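Local atomic coordinates of metallo-beta-lactamase family protein (Thermus thermophilus, PDB entry 2ZO4), a protein that binds two zinc ions and probably acts as a hydrolase of the metallo-beta-lactamase superfamily, on a substrate that is not defined. Residues 167-172 against 215-220; 200-203 against 209-212; 259-264 against 272-277; 295-300 against 312-317. One frame throughout, in Å; residues are numbered along the deposited sequence.

Contact 1 comes first along the chain. It closes a long loop from the loop after strand 161-167 to helix 210-222. Contact 2 falls within that span and closes a short loop onto the start of the same helix; the two touch where G170 O meets V200 CG2. Contacts 3 and 4 follow in series and lie in the C-terminal part. Contact 3 joins the end of helix 240-261 to helix 268-275. Contact 4 packs helix 286-301 against strand 313-316. R316 reaches L259 and so links contacts 3 and 4. H295 and Y298 touch V200, N209 and L211. Helix 286-301 thus ties the C-terminal part to the zinc-binding core.

Contact 1: residues 167-172 against 215-220; sequences WTPGHA and LRSLDR. With ZN (zinc ion), chain B.
S217 reaches from helix 210-222 to the backbone of the loop at 168-169, and this is the tight part of the contact. Its OG lies 2.7 Å from P169 O. The single hydroxyl proton has a second carbonyl, D213 O, within reach, so the bond to P169 may be shared. OG sits beside the backbone N of its own residue (chi1 -65°), which turns it to the loop. There it also lies 3.4 Å from P169 CD. T168 packs alongside with its methyl: CG2 is 4.0 Å from S217 CB. The T168 hydroxyl has its partner elsewhere: OG1 is hydrogen-bonded to H175 ND1. Within the loop, P169 CD lies over one face of the W167 ring, offset toward its rim.

The R220 side is looser and partly exposed. NH1 comes to 3.0 Å from W167 O near the guanidinium plane, but the angle is too poor for a hydrogen bond. R220 is held instead by a salt bridge from NH2 to D152. The same D152 oxygen accepts from W167 N, so the aspartate links both segments.

Further along the loop, H171 NE2 binds zinc at 2.1 Å. H70, H72 and D190 share this ion with it, and water 1 lies 2.0 Å from the zinc. N199 O bonds to H171 ND1 and probably steadies the ring. The contact thus packs helix 210-222 against the loop that carries H171, between strands 161-167 and 176-180. On its far flank, L215 and L218 touch helix 240-261.

Contact 2: residues 200-203 against 209-212; sequences VGLW and NPLK
V200 and L202 meet P210 and L211, and most of this contact is apolar. V200 divides its two methyls between the partners. CG1 lies between the backbone N and the carbonyl carbon (chi1 59°) and touches L211 CD1 at 3.9 Å. CG2 is thereby anti to the N and leans on the first turn of the helix, 3.7 Å from L211 CA and 4.2 Å from P210 CB. L202 approaches the proline ring obliquely. Its CD1 is 4.0 Å from P210 CD, while its CB also comes near P210 CG.

The second kind of contact sets backbone oxygens against carbon. G201 O lies 4.0 Å from P210 CB, and P210 O lies 3.7 Å from V200 CG2. No hydrogen bond crosses between the segments. Two polar links of the 200-203 loop run to helix 286-301: V200 N bonds to E291, and the backbone of L202 bonds to A290.

N209 stands at the N-cap position, and P210 opens helix 210-222, with its ring turned to the loop. H251 and L255 of helix 240-261 touch L211, and H295 touches both V200 and L211. The side chains of V200 and the zinc ligand H171 have their nearest atoms about 6 Å apart. The arrangement is a short loop folded back on the helix it leads into, close to the zinc site of a metallo-beta-lactamase fold.

Contact 3: residues 259-264 against 272-277; sequences LALLDG and SLHLFP
In the C-terminal part, whose family belongs to the helix-turn-helix clan, the end of helix 240-261 packs against helix 268-275. L261 is the single residue of 259-264 that makes the contact, and it wedges between H274 and L275. Its CD2 methyl touches H274 CB at 3.8 Å. The same methyl lies near the plane of the imidazole at its edge, 4.1 Å from H274 ND1, so no face is stacked. CD1 is 3.8 Å from L275 N and 4.1 Å from L275 CD1. The L275 side chain has CG anti to the backbone N (chi1 -160°), which brings its CD1 near the L261 CD1 methyl. All of these are van der Waals contacts, and no hydrogen bond joins the segments.

Just past L261 the chain bends away in an inverse gamma turn centred on L262. The H274 side is exposed, whereas L275 is buried. L275 also packs on A257 and L258 of helix 240-261, and L261 reaches back to L271 of helix 268-275. F276 and S272 touch T292 of helix 286-301, while L259 and L262 rest on V305 of strand 305-308.

Contact 4: residues 295-300 against 312-317; sequences HLEYLR and YRYFRR
Y314 projects from strand 313-316 onto helix 286-301, where L296, E297 and R300 meet its ring. L296 takes one face. Its CB stands over the ring in a CH-pi contact, 4.1 Å from the centroid, and its CD2 touches Y314 CG at 3.8 Å. R300 CD comes to 3.9 Å from Y314 CE1. At the ring edge, Y314 OH donates to E297 OE2 over a short 2.5 Å. The carboxylate and ring planes are 74° apart, and the hydroxyl meets OE2 from above the carboxylate plane, 42° out of it.

The next shell holds this carboxylate. The E297 chain folds at chi2 (-59°), and R300, one helix turn on, grips the acid side-on. NE bonds OE2 at 2.8 Å in a nearly straight line, and NH2 makes a salt bridge with OE1, also at 2.8 Å. Y314 OH and R300 NE approach OE2 from opposite faces of its plane. R307 bonds to the tyrosine oxygen as well. Water 2 bridges the two segments, 3.1 Å from R300 O and 2.9 Å from R317 NH2. V305 of strand 305-308 packs against Y314 and R300.

OE2 therefore takes two strong donors. With R300 paired to both of its oxygens, E297 probably stays ionised, and this charge would favour the short bond that fixes the Y314 hydroxyl.

Contact 1: residues 167-172 against 215-220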
# COMPACT_ATOMS: atom_id res chain seq x y z
N TRP A 167 1.85 -8.56 -9.04
CA TRP A 167 2.43 -7.23 -8.95
C TRP A 167 1.38 -6.22 -9.37
O TRP A 167 0.88 -6.26 -10.51
CB TRP A 167 3.69 -7.12 -9.82
CG TRP A 167 4.38 -5.78 -9.78
CD1 TRP A 167 4.55 -4.97 -8.69
CD2 TRP A 167 5.01 -5.12 -10.88
NE1 TRP A 167 5.25 -3.84 -9.05
CE2 TRP A 167 5.54 -3.90 -10.39
CE3 TRP A 167 5.18 -5.43 -12.24
CZ2 TRP A 167 6.23 -3.00 -11.21
CZ3 TRP A 167 5.86 -4.52 -13.06
CH2 TRP A 167 6.38 -3.32 -12.53
N THR A 168 1.02 -5.35 -8.44
CA THR A 168 -0.03 -4.36 -8.64
C THR A 168 0.47 -2.97 -8.20
O THR A 168 0.05 -2.45 -7.16
CB THR A 168 -1.32 -4.74 -7.88
OG1 THR A 168 -0.97 -5.38 -6.64
CG2 THR A 168 -2.17 -5.71 -8.71
N PRO A 169 1.38 -2.37 -9.00
CA PRO A 169 1.96 -1.07 -8.67
C PRO A 169 0.93 0.06 -8.73
O PRO A 169 -0.10 -0.08 -9.40
CB PRO A 169 3.02 -0.88 -9.76
CG PRO A 169 2.51 -1.68 -10.92
CD PRO A 169 1.89 -2.88 -10.29
N GLY A 170 1.20 1.15 -8.03
CA GLY A 170 0.30 2.30 -7.97
C GLY A 170 0.19 2.84 -6.56
O GLY A 170 0.71 3.91 -6.26
N HIS A 171 -0.49 2.09 -5.70
CA HIS A 171 -0.55 2.41 -4.28
C HIS A 171 0.85 2.38 -3.66
O HIS A 171 1.19 3.21 -2.82
CB HIS A 171 -1.48 1.45 -3.55
CG HIS A 171 -1.58 1.70 -2.08
ND1 HIS A 171 -2.30 2.75 -1.56
CD2 HIS A 171 -1.03 1.05 -1.03
CE1 HIS A 171 -2.20 2.73 -0.24
NE2 HIS A 171 -1.44 1.71 0.11
N ALA A 172 1.65 1.40 -4.07
CA ALA A 172 3.08 1.36 -3.78
C ALA A 172 3.77 0.73 -4.98
O ALA A 172 3.16 -0.03 -5.73
CB ALA A 172 3.37 0.56 -2.50
N LEU A 215 -4.09 2.58 -12.23
CA LEU A 215 -5.23 2.31 -13.10
C LEU A 215 -5.04 1.04 -13.93
O LEU A 215 -6.00 0.31 -14.18
CB LEU A 215 -5.54 3.54 -13.98
CG LEU A 215 -5.96 4.82 -13.23
CD1 LEU A 215 -5.97 6.04 -14.16
CD2 LEU A 215 -7.31 4.65 -12.53
N ARG A 216 -3.81 0.76 -14.33
CA ARG A 216 -3.52 -0.50 -15.03
C ARG A 216 -3.66 -1.70 -14.09
O ARG A 216 -4.08 -2.77 -14.51
CB ARG A 216 -2.12 -0.45 -15.67
CG ARG A 216 -1.76 -1.68 -16.48
CD ARG A 216 -1.23 -1.31 -17.85
NE ARG A 216 -2.30 -1.27 -18.85
CZ ARG A 216 -2.60 -2.27 -19.69
NH1 ARG A 216 -1.92 -3.41 -19.65
NH2 ARG A 216 -3.60 -2.13 -20.55
N SER A 217 -3.32 -1.50 -12.82
CA SER A 217 -3.46 -2.55 -11.80
C SER A 217 -4.93 -2.88 -11.54
O SER A 217 -5.29 -4.04 -11.41
CB SER A 217 -2.76 -2.14 -10.50
OG SER A 217 -1.36 -2.05 -10.70
N LEU A 218 -5.77 -1.84 -11.49
CA LEU A 218 -7.22 -2.01 -11.37
C LEU A 218 -7.80 -2.80 -12.55
O LEU A 218 -8.66 -3.65 -12.35
CB LEU A 218 -7.93 -0.65 -11.27
CG LEU A 218 -7.63 0.30 -10.11
CD1 LEU A 218 -8.36 1.62 -10.33
CD2 LEU A 218 -7.99 -0.30 -8.75
N ASP A 219 -7.32 -2.50 -13.75
CA ASP A 219 -7.69 -3.25 -14.96
C ASP A 219 -7.34 -4.73 -14.81
O ASP A 219 -8.17 -5.60 -15.10
CB ASP A 219 -6.97 -2.69 -16.19
CG ASP A 219 -7.69 -1.50 -16.81
OD1 ASP A 219 -8.93 -1.52 -16.93
OD2 ASP A 219 -6.99 -0.53 -17.19
N ARG A 220 -6.11 -5.00 -14.36
CA ARG A 220 -5.61 -6.36 -14.15
C ARG A 220 -6.49 -7.12 -13.16
O ARG A 220 -6.90 -8.25 -13.44
CB ARG A 220 -4.15 -6.32 -13.67
CG ARG A 220 -3.36 -7.61 -13.86
CD ARG A 220 -3.08 -8.32 -12.53
NE ARG A 220 -2.24 -9.50 -12.71
CZ ARG A 220 -0.91 -9.53 -12.61
NH1 ARG A 220 -0.23 -8.42 -12.31
NH2 ARG A 220 -0.25 -10.67 -12.80
ZN ZN B . -0.71 1.14 1.98
O HOH W 1 -1.33 1.32 3.88

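Contact 2: residues 200-203 against 209-212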
# COMPACT_ATOMS: atom_id res chain seq x y z
N VAL A 200 -2.93 6.89 -3.87
CA VAL A 200 -1.99 6.79 -4.97
C VAL A 200 -1.10 8.03 -4.89
O VAL A 200 -1.41 9.08 -5.45
CB VAL A 200 -2.69 6.61 -6.35
CG1 VAL A 200 -3.63 7.78 -6.67
CG2 VAL A 200 -1.66 6.42 -7.44
N GLY A 201 -0.00 7.90 -4.14
CA GLY A 201 0.86 9.04 -3.85
C GLY A 201 2.13 9.07 -4.66
O GLY A 201 2.72 8.03 -4.95
N LEU A 202 2.56 10.28 -5.01
CA LEU A 202 3.86 10.49 -5.64
C LEU A 202 4.84 10.95 -4.57
O LEU A 202 4.72 12.05 -4.03
CB LEU A 202 3.77 11.51 -6.78
CG LEU A 202 4.91 11.50 -7.81
CD1 LEU A 202 4.40 11.92 -9.20
CD2 LEU A 202 6.09 12.38 -7.38
N TRP A 203 5.79 10.07 -4.25
CA TRP A 203 6.83 10.37 -3.26
C TRP A 203 8.18 10.46 -3.97
O TRP A 203 8.28 10.23 -5.18
CB TRP A 203 6.85 9.29 -2.17
CG TRP A 203 5.49 8.98 -1.60
CD1 TRP A 203 4.65 7.98 -1.99
CD2 TRP A 203 4.81 9.69 -0.55
NE1 TRP A 203 3.49 8.01 -1.25
CE2 TRP A 203 3.57 9.05 -0.36
CE3 TRP A 203 5.14 10.79 0.25
CZ2 TRP A 203 2.64 9.48 0.60
CZ3 TRP A 203 4.22 11.22 1.20
CH2 TRP A 203 2.99 10.57 1.37
N ASN A 209 5.04 7.58 -13.07
CA ASN A 209 3.62 7.90 -13.19
C ASN A 209 2.77 6.93 -12.36
O ASN A 209 2.12 6.03 -12.93
CB ASN A 209 3.21 7.88 -14.68
CG ASN A 209 1.93 8.65 -14.97
OD1 ASN A 209 1.18 9.02 -14.06
ND2 ASN A 209 1.66 8.89 -16.25
N PRO A 210 2.77 7.09 -11.02
CA PRO A 210 2.08 6.15 -10.12
C PRO A 210 0.60 5.94 -10.40
O PRO A 210 0.12 4.81 -10.25
CB PRO A 210 2.29 6.76 -8.73
CG PRO A 210 2.65 8.18 -8.98
CD PRO A 210 3.42 8.17 -10.25
N LEU A 211 -0.12 6.99 -10.81
CA LEU A 211 -1.56 6.87 -11.11
C LEU A 211 -1.81 5.98 -12.33
O LEU A 211 -2.77 5.21 -12.36
CB LEU A 211 -2.22 8.24 -11.29
CG LEU A 211 -3.74 8.24 -11.56
CD1 LEU A 211 -4.50 7.52 -10.44
CD2 LEU A 211 -4.29 9.64 -11.76
N LYS A 212 -0.95 6.10 -13.34
CA LYS A 212 -1.03 5.26 -14.54
C LYS A 212 -0.83 3.78 -14.18
O LYS A 212 -1.55 2.92 -14.69
CB LYS A 212 -0.01 5.71 -15.59
CG LYS A 212 -0.17 5.01 -16.95
CD LYS A 212 0.64 5.71 -18.04
CE LYS A 212 0.53 4.97 -19.37
NZ LYS A 212 1.25 5.68 -20.46

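Contact 3: residues 259-264 against 272-277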
# COMPACT_ATOMS: atom_id res chain seq x y z
N LEU A 259 -8.86 19.32 -12.68
CA LEU A 259 -8.86 20.22 -13.83
C LEU A 259 -9.71 21.47 -13.59
O LEU A 259 -9.31 22.57 -13.96
CB LEU A 259 -9.33 19.48 -15.10
CG LEU A 259 -8.32 18.50 -15.71
CD1 LEU A 259 -8.98 17.64 -16.78
CD2 LEU A 259 -7.11 19.24 -16.28
N ALA A 260 -10.87 21.29 -12.95
CA ALA A 260 -11.78 22.38 -12.62
C ALA A 260 -11.18 23.33 -11.59
O ALA A 260 -11.41 24.54 -11.64
CB ALA A 260 -13.11 21.83 -12.13
N LEU A 261 -10.40 22.79 -10.65
CA LEU A 261 -9.73 23.58 -9.62
C LEU A 261 -8.61 24.48 -10.17
O LEU A 261 -8.17 25.41 -9.50
CB LEU A 261 -9.17 22.67 -8.52
CG LEU A 261 -10.16 21.96 -7.60
CD1 LEU A 261 -9.44 20.94 -6.74
CD2 LEU A 261 -10.95 22.95 -6.74
N LEU A 262 -8.17 24.19 -11.40
CA LEU A 262 -7.13 24.99 -12.03
C LEU A 262 -7.70 26.15 -12.84
O LEU A 262 -7.38 26.32 -14.02
CB LEU A 262 -6.21 24.10 -12.87
CG LEU A 262 -5.26 23.15 -12.12
CD1 LEU A 262 -4.58 22.22 -13.10
CD2 LEU A 262 -4.22 23.92 -11.30
N ASP A 263 -8.56 26.95 -12.20
CA ASP A 263 -9.08 28.20 -12.77
C ASP A 263 -7.98 29.25 -12.91
O ASP A 263 -8.15 30.26 -13.60
CB ASP A 263 -10.27 28.73 -11.95
CG ASP A 263 -10.12 28.48 -10.46
OD1 ASP A 263 -9.37 29.22 -9.78
OD2 ASP A 263 -10.77 27.53 -9.96
N GLY A 264 -6.85 29.00 -12.25
CA GLY A 264 -5.62 29.77 -12.42
C GLY A 264 -4.44 28.94 -11.94
O GLY A 264 -4.64 27.83 -11.43
N SER A 272 -4.39 20.44 -2.99
CA SER A 272 -4.67 19.29 -2.13
C SER A 272 -5.72 19.56 -1.04
O SER A 272 -6.33 18.63 -0.52
CB SER A 272 -3.37 18.76 -1.50
OG SER A 272 -2.83 19.67 -0.57
N LEU A 273 -5.92 20.83 -0.71
CA LEU A 273 -6.90 21.23 0.30
C LEU A 273 -8.34 21.13 -0.21
O LEU A 273 -9.26 20.89 0.57
CB LEU A 273 -6.63 22.66 0.79
CG LEU A 273 -5.30 22.99 1.46
CD1 LEU A 273 -5.21 24.49 1.72
CD2 LEU A 273 -5.09 22.21 2.75
N HIS A 274 -8.51 21.31 -1.52
CA HIS A 274 -9.84 21.31 -2.14
C HIS A 274 -10.15 19.97 -2.80
O HIS A 274 -11.31 19.56 -2.85
CB HIS A 274 -9.95 22.44 -3.16
CG HIS A 274 -9.96 23.81 -2.56
ND1 HIS A 274 -10.68 24.85 -3.10
CD2 HIS A 274 -9.34 24.31 -1.47
CE1 HIS A 274 -10.50 25.94 -2.37
NE2 HIS A 274 -9.69 25.64 -1.37
N LEU A 275 -9.12 19.32 -3.33
CA LEU A 275 -9.28 17.99 -3.93
C LEU A 275 -9.56 16.96 -2.83
O LEU A 275 -10.09 15.88 -3.11
CB LEU A 275 -8.04 17.61 -4.75
CG LEU A 275 -8.18 16.50 -5.80
CD1 LEU A 275 -9.16 16.88 -6.91
CD2 LEU A 275 -6.82 16.13 -6.40
N PHE A 276 -9.21 17.31 -1.60
CA PHE A 276 -9.48 16.49 -0.42
C PHE A 276 -10.02 17.35 0.73
O PHE A 276 -9.28 17.69 1.66
CB PHE A 276 -8.21 15.74 0.01
CG PHE A 276 -7.75 14.71 -0.99
CD1 PHE A 276 -8.20 13.40 -0.92
CD2 PHE A 276 -6.86 15.06 -2.01
CE1 PHE A 276 -7.78 12.45 -1.84
CE2 PHE A 276 -6.44 14.12 -2.94
CZ PHE A 276 -6.90 12.81 -2.85
N PRO A 277 -11.32 17.72 0.66
CA PRO A 277 -11.90 18.63 1.65
C PRO A 277 -12.24 17.92 2.95
O PRO A 277 -12.02 18.48 4.03
CB PRO A 277 -13.17 19.11 0.95
CG PRO A 277 -13.59 17.97 0.10
CD PRO A 277 -12.31 17.28 -0.34

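Contact 4: residues 295-300 against 312-317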
# COMPACT_ATOMS: atom_id res chain seq x y z
N HIS A 295 -1.87 12.94 -9.33
CA HIS A 295 -2.89 13.28 -10.32
C HIS A 295 -2.43 14.39 -11.26
O HIS A 295 -2.70 14.35 -12.46
CB HIS A 295 -4.20 13.64 -9.64
CG HIS A 295 -4.96 12.45 -9.13
ND1 HIS A 295 -4.54 11.70 -8.05
CD2 HIS A 295 -6.10 11.87 -9.57
CE1 HIS A 295 -5.40 10.71 -7.84
NE2 HIS A 295 -6.35 10.79 -8.75
N LEU A 296 -1.74 15.39 -10.70
CA LEU A 296 -1.16 16.47 -11.50
C LEU A 296 -0.12 15.97 -12.51
O LEU A 296 -0.10 16.43 -13.65
CB LEU A 296 -0.54 17.53 -10.59
CG LEU A 296 -1.50 18.46 -9.85
CD1 LEU A 296 -0.82 19.09 -8.65
CD2 LEU A 296 -2.05 19.54 -10.80
N GLU A 297 0.72 15.04 -12.09
CA GLU A 297 1.77 14.51 -12.96
C GLU A 297 1.22 13.57 -14.04
O GLU A 297 1.79 13.45 -15.12
CB GLU A 297 2.90 13.86 -12.15
CG GLU A 297 3.82 14.89 -11.47
CD GLU A 297 4.51 15.82 -12.48
OE1 GLU A 297 5.48 15.39 -13.13
OE2 GLU A 297 4.08 16.99 -12.61
N TYR A 298 0.10 12.93 -13.72
CA TYR A 298 -0.65 12.15 -14.70
C TYR A 298 -1.21 13.06 -15.79
O TYR A 298 -1.11 12.76 -16.99
CB TYR A 298 -1.78 11.38 -14.00
CG TYR A 298 -2.59 10.49 -14.91
CD1 TYR A 298 -2.23 9.15 -15.10
CD2 TYR A 298 -3.73 10.96 -15.56
CE1 TYR A 298 -2.98 8.33 -15.92
CE2 TYR A 298 -4.49 10.14 -16.39
CZ TYR A 298 -4.10 8.83 -16.56
OH TYR A 298 -4.85 8.01 -17.37
N LEU A 299 -1.80 14.18 -15.36
CA LEU A 299 -2.38 15.16 -16.28
C LEU A 299 -1.31 15.85 -17.13
O LEU A 299 -1.54 16.15 -18.30
CB LEU A 299 -3.20 16.21 -15.52
CG LEU A 299 -4.52 15.74 -14.89
CD1 LEU A 299 -5.13 16.84 -14.05
CD2 LEU A 299 -5.51 15.27 -15.95
N ARG A 300 -0.15 16.11 -16.52
CA ARG A 300 0.96 16.77 -17.21
C ARG A 300 1.54 15.87 -18.29
O ARG A 300 1.87 16.35 -19.38
CB ARG A 300 2.04 17.21 -16.22
CG ARG A 300 3.00 18.26 -16.78
CD ARG A 300 3.90 18.88 -15.72
NE ARG A 300 4.87 17.93 -15.17
CZ ARG A 300 6.01 17.57 -15.77
NH1 ARG A 300 6.33 18.06 -16.97
NH2 ARG A 300 6.82 16.71 -15.18
N TYR A 312 6.90 25.15 -8.26
CA TYR A 312 5.96 24.65 -9.25
C TYR A 312 4.54 25.19 -9.04
O TYR A 312 3.97 25.05 -7.95
CB TYR A 312 5.94 23.12 -9.28
CG TYR A 312 7.28 22.48 -9.58
CD1 TYR A 312 7.92 21.71 -8.62
CD2 TYR A 312 7.90 22.64 -10.82
CE1 TYR A 312 9.14 21.10 -8.88
CE2 TYR A 312 9.13 22.04 -11.09
CZ TYR A 312 9.74 21.28 -10.11
OH TYR A 312 10.95 20.68 -10.35
N ARG A 313 4.00 25.80 -10.08
CA ARG A 313 2.61 26.21 -10.13
C ARG A 313 2.03 25.60 -11.40
O ARG A 313 2.55 25.81 -12.49
CB ARG A 313 2.48 27.75 -10.15
CG ARG A 313 3.08 28.46 -8.94
CD ARG A 313 2.63 29.93 -8.82
NE ARG A 313 1.21 30.06 -8.48
CZ ARG A 313 0.72 30.10 -7.24
NH1 ARG A 313 1.53 30.02 -6.19
NH2 ARG A 313 -0.59 30.21 -7.05
N TYR A 314 0.98 24.80 -11.23
CA TYR A 314 0.34 24.10 -12.35
C TYR A 314 -0.81 24.91 -12.94
O TYR A 314 -1.49 25.64 -12.22
CB TYR A 314 -0.16 22.72 -11.90
CG TYR A 314 0.94 21.70 -11.63
CD1 TYR A 314 1.20 20.68 -12.55
CD2 TYR A 314 1.70 21.75 -10.46
CE1 TYR A 314 2.20 19.74 -12.31
CE2 TYR A 314 2.71 20.81 -10.21
CZ TYR A 314 2.95 19.81 -11.14
OH TYR A 314 3.93 18.87 -10.92
N PHE A 315 -1.01 24.78 -14.24
CA PHE A 315 -2.11 25.46 -14.93
C PHE A 315 -2.78 24.54 -15.95
O PHE A 315 -2.15 23.63 -16.48
CB PHE A 315 -1.62 26.75 -15.61
CG PHE A 315 -0.45 26.53 -16.53
CD1 PHE A 315 0.85 26.72 -16.07
CD2 PHE A 315 -0.64 26.14 -17.85
CE1 PHE A 315 1.94 26.52 -16.91
CE2 PHE A 315 0.44 25.94 -18.70
CZ PHE A 315 1.74 26.12 -18.23
N ARG A 316 -4.06 24.79 -16.20
CA ARG A 316 -4.81 24.04 -17.20
C ARG A 316 -4.63 24.70 -18.56
O ARG A 316 -4.84 25.91 -18.70
CB ARG A 316 -6.30 24.02 -16.83
CG ARG A 316 -7.11 22.94 -17.53
CD ARG A 316 -8.59 23.31 -17.66
NE ARG A 316 -9.16 23.91 -16.45
CZ ARG A 316 -9.81 25.07 -16.41
NH1 ARG A 316 -10.00 25.77 -17.52
NH2 ARG A 316 -10.28 25.53 -15.26
N ARG A 317 -4.23 23.91 -19.56
CA ARG A 317 -4.12 24.40 -20.93
C ARG A 317 -5.51 24.59 -21.53
O ARG A 317 -6.40 23.76 -21.30
CB ARG A 317 -3.34 23.41 -21.80
CG ARG A 317 -1.92 23.14 -21.34
CD ARG A 317 -1.10 22.54 -22.47
NE ARG A 317 0.15 21.95 -21.98
CZ ARG A 317 1.25 22.64 -21.70
NH1 ARG A 317 1.28 23.96 -21.85
NH2 ARG A 317 2.33 22.00 -21.27
O HOH W 2 2.52 19.23 -20.40